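Local coordinates for protein P-granule scaffold (PDB 5W4A) that probably scaffolds P granules, the nematode germ granules linked to mRNA repression, and probably takes part in RNA binding, at residues C[41-44]-C[45-49]; C[19-22]-C[23-26]. All blocks are in the same frame, centred on the assembly; numbering follows the deposited sequence.

Contact 1: residues C[41-44]-C[45-49]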
# COMPACT_ATOMS: atom_id res chain seq x y z
N ASN C 41 7.94 -28.38 -16.32
CA ASN C 41 8.60 -27.13 -16.60
C ASN C 41 9.46 -26.69 -15.41
O ASN C 41 9.02 -26.71 -14.26
CB ASN C 41 7.55 -26.06 -16.90
CG ASN C 41 8.18 -24.71 -17.13
OD1 ASN C 41 8.40 -23.97 -16.19
ND2 ASN C 41 8.50 -24.39 -18.39
N SER C 42 10.70 -26.29 -15.71
CA SER C 42 11.68 -26.05 -14.65
C SER C 42 11.37 -24.79 -13.85
O SER C 42 11.71 -24.72 -12.67
CB SER C 42 13.08 -25.94 -15.23
OG SER C 42 13.22 -24.73 -15.97
N PHE C 43 10.78 -23.77 -14.47
CA PHE C 43 10.38 -22.56 -13.74
C PHE C 43 9.29 -22.90 -12.72
O PHE C 43 9.41 -22.58 -11.53
CB PHE C 43 9.95 -21.51 -14.77
CG PHE C 43 9.52 -20.15 -14.23
CD1 PHE C 43 9.80 -19.71 -12.94
CD2 PHE C 43 8.85 -19.29 -15.09
CE1 PHE C 43 9.35 -18.45 -12.51
CE2 PHE C 43 8.42 -18.05 -14.67
CZ PHE C 43 8.68 -17.62 -13.39
N ALA C 44 8.25 -23.61 -13.16
CA ALA C 44 7.20 -24.05 -12.25
C ALA C 44 7.74 -24.98 -11.17
O ALA C 44 7.37 -24.85 -9.99
CB ALA C 44 6.07 -24.74 -13.02
N ALA C 45 8.62 -25.92 -11.54
CA ALA C 45 9.11 -26.86 -10.54
C ALA C 45 9.87 -26.14 -9.43
O ALA C 45 9.74 -26.50 -8.26
CB ALA C 45 9.99 -27.92 -11.20
N TYR C 46 10.68 -25.15 -9.79
CA TYR C 46 11.43 -24.41 -8.80
C TYR C 46 10.52 -23.56 -7.92
O TYR C 46 10.65 -23.56 -6.69
CB TYR C 46 12.45 -23.53 -9.49
CG TYR C 46 13.35 -22.78 -8.56
CD1 TYR C 46 14.35 -23.46 -7.89
CD2 TYR C 46 13.23 -21.41 -8.37
CE1 TYR C 46 15.22 -22.80 -7.05
CE2 TYR C 46 14.08 -20.74 -7.52
CZ TYR C 46 15.08 -21.44 -6.86
OH TYR C 46 15.97 -20.80 -6.00
N VAL C 47 9.60 -22.81 -8.53
CA VAL C 47 8.71 -21.93 -7.76
C VAL C 47 7.91 -22.70 -6.71
O VAL C 47 7.72 -22.23 -5.58
CB VAL C 47 7.78 -21.17 -8.72
CG1 VAL C 47 6.61 -20.57 -7.96
CG2 VAL C 47 8.56 -20.09 -9.45
N PHE C 48 7.40 -23.88 -7.08
CA PHE C 48 6.49 -24.65 -6.25
C PHE C 48 7.22 -25.63 -5.35
O PHE C 48 6.57 -26.44 -4.67
CB PHE C 48 5.44 -25.35 -7.13
CG PHE C 48 4.37 -24.42 -7.58
CD1 PHE C 48 4.50 -23.67 -8.75
CD2 PHE C 48 3.24 -24.22 -6.80
CE1 PHE C 48 3.51 -22.75 -9.10
CE2 PHE C 48 2.28 -23.29 -7.14
CZ PHE C 48 2.40 -22.58 -8.30
N GLY C 49 8.55 -25.59 -5.34
CA GLY C 49 9.34 -26.38 -4.41
C GLY C 49 9.51 -27.83 -4.80
O GLY C 49 9.92 -28.63 -3.95

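Contact 2: residues C[19-22]-C[23-26]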
# COMPACT_ATOMS: atom_id res chain seq x y z
N PHE C 19 2.35 -13.25 -13.68
CA PHE C 19 2.66 -14.65 -14.03
C PHE C 19 1.43 -15.48 -14.41
O PHE C 19 1.27 -16.61 -13.94
CB PHE C 19 3.39 -15.30 -12.85
CG PHE C 19 4.70 -14.62 -12.49
CD1 PHE C 19 5.79 -14.76 -13.30
CD2 PHE C 19 4.80 -13.83 -11.35
CE1 PHE C 19 7.01 -14.13 -12.98
CE2 PHE C 19 5.99 -13.20 -11.02
CZ PHE C 19 7.10 -13.36 -11.86
N PRO C 20 0.57 -14.99 -15.29
CA PRO C 20 -0.62 -15.80 -15.62
C PRO C 20 -0.33 -17.16 -16.25
O PRO C 20 -1.02 -18.14 -15.91
CB PRO C 20 -1.40 -14.90 -16.58
CG PRO C 20 -0.41 -13.94 -17.12
CD PRO C 20 0.54 -13.70 -16.01
N ASN C 21 0.65 -17.28 -17.16
CA ASN C 21 0.88 -18.59 -17.76
C ASN C 21 1.53 -19.55 -16.76
O ASN C 21 1.32 -20.76 -16.85
CB ASN C 21 1.73 -18.45 -19.03
CG ASN C 21 1.73 -19.70 -19.88
OD1 ASN C 21 0.68 -20.34 -20.06
ND2 ASN C 21 2.88 -20.02 -20.47
N LEU C 22 2.29 -19.03 -15.78
CA LEU C 22 2.84 -19.90 -14.74
C LEU C 22 1.72 -20.44 -13.86
O LEU C 22 1.72 -21.62 -13.49
CB LEU C 22 3.85 -19.12 -13.89
CG LEU C 22 4.47 -19.85 -12.69
CD1 LEU C 22 5.31 -21.01 -13.17
CD2 LEU C 22 5.33 -18.91 -11.86
N ALA C 23 0.78 -19.57 -13.49
CA ALA C 23 -0.37 -20.02 -12.70
C ALA C 23 -1.16 -21.09 -13.44
O ALA C 23 -1.52 -22.12 -12.87
CB ALA C 23 -1.25 -18.81 -12.39
N LEU C 24 -1.46 -20.85 -14.71
CA LEU C 24 -2.21 -21.81 -15.49
C LEU C 24 -1.45 -23.12 -15.61
O LEU C 24 -2.04 -24.20 -15.47
CB LEU C 24 -2.49 -21.24 -16.89
CG LEU C 24 -3.21 -22.21 -17.84
CD1 LEU C 24 -4.57 -22.66 -17.27
CD2 LEU C 24 -3.41 -21.55 -19.19
N TYR C 25 -0.14 -23.04 -15.87
CA TYR C 25 0.67 -24.25 -15.93
C TYR C 25 0.53 -25.08 -14.66
O TYR C 25 0.32 -26.30 -14.71
CB TYR C 25 2.15 -23.91 -16.19
CG TYR C 25 2.98 -25.17 -16.32
CD1 TYR C 25 3.17 -25.75 -17.55
CD2 TYR C 25 3.48 -25.81 -15.20
CE1 TYR C 25 3.88 -26.93 -17.68
CE2 TYR C 25 4.17 -27.00 -15.31
CZ TYR C 25 4.37 -27.55 -16.56
OH TYR C 25 5.06 -28.74 -16.64
N ALA C 26 0.63 -24.43 -13.50
CA ALA C 26 0.62 -25.15 -12.24
C ALA C 26 -0.73 -25.80 -11.98
O ALA C 26 -0.80 -26.93 -11.46
CB ALA C 26 0.98 -24.20 -11.09

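Contact 1: residues C[41-44]-C[45-49]
F43 and V47, one turn apart on the helix, are brought alongside by their first torsions. F43 carries CG trans to its backbone N (chi1 -179°), and V47 keeps CG2 next to its own N and turned from its carbonyl carbon. The two side chains therefore run the same way, with F43 CE1 3.6 Å from V47 CG2. That same methyl lies 3.4 Å from F43 O, the carbonyl that also accepts V47 N at 3.0 Å over a nearly straight bond (N-H...O 170°). At the end of the helix, the ring of F48 brings CD1 to 3.3 Å from A44 O, which lies at the ring's edge and in its plane; F48 N bonds to this oxygen too. The start is closed by N41, the N-cap, whose OD1 accepts A44 N in its carbonyl plane at 3.1 Å, while N41 O receives A45 N at 2.9 Å. The side-chain oxygen thus caps a first-turn amide, and the backbone oxygen takes the first regular helical bond. G49, with a phi of 80°, ends the helix in a Schellman motif and sends its N to Y46 O. Outside this short helix, S42 OG is hydrogen-bonded to D59, and Y46 has a cation-pi partner in K177. The F43 and V47 side rests on V174 of helix 169-179, with I60 and I63 of helix 57-64 against F43, and helix 20-28 lies against A44 and F48.

Contact 2: residues C[19-22]-C[23-26]
A23, L24, Y25 and A26 each give a backbone N-H to the residue four places earlier, F19 to L22 in turn, and these four bonds are the first shell of the contact. They are short and fairly straight: A23 N reaches F19 O at 3.0 Å (N-H...O 168°), and Y25 N reaches N21 O at 2.9 Å. The CB atoms come close to these carbonyl oxygens, as helix geometry requires; Y25 CB, for one, lies 3.3 Å from N21 O. Direct side-chain touching is slight by comparison: with CG of N21 nearly anti to its backbone N (chi1 -166°), N21 OD1 comes 4.4 Å from L24 CD2, a loose approach. The amide of N21 is engaged further out, since its ND2 donates to I63 O. L22 sets CG opposite its backbone N (chi1 177°), and its buried side chain meets F170 and, on helix 42-47, F43 and A44. Beyond this shell, V9 and F11 of strand 9-11 lie against P20, and F11 also against A23 and L24. The ring of F19 meets F175 edge-to-face, and the backbone F19 N bonds to T16 OG1. The geometry is that of the first turns of an alpha helix, 20-28, with F19 at the N-cap and P20 in the first helical position, where a proline's lack of an N-H costs no bond, set beside the two-stranded antiparallel hairpin 9-11/14-16.

Contact 2 comes first along the chain, on helix 20-28, and contact 1 follows on helix 42-47, with helix 30-35 between them. Their centres are about 11 Å apart, and the two helices touch directly. A44 is central to the interface: its CB lies 3.6 Å from Y25 CD2, and its CA is 3.7 Å from L22 CD1. F48 CZ meets A26 CB at 3.5 Å. A probable hydrogen bond of 2.9 Å joins Y25 OH to N41 N. Both helices also pack on helix 169-179, so residues distant in sequence are brought together within one mainly helical domain. No other chain of the assembly touches either contact, which makes this an intrachain feature of the N-domain.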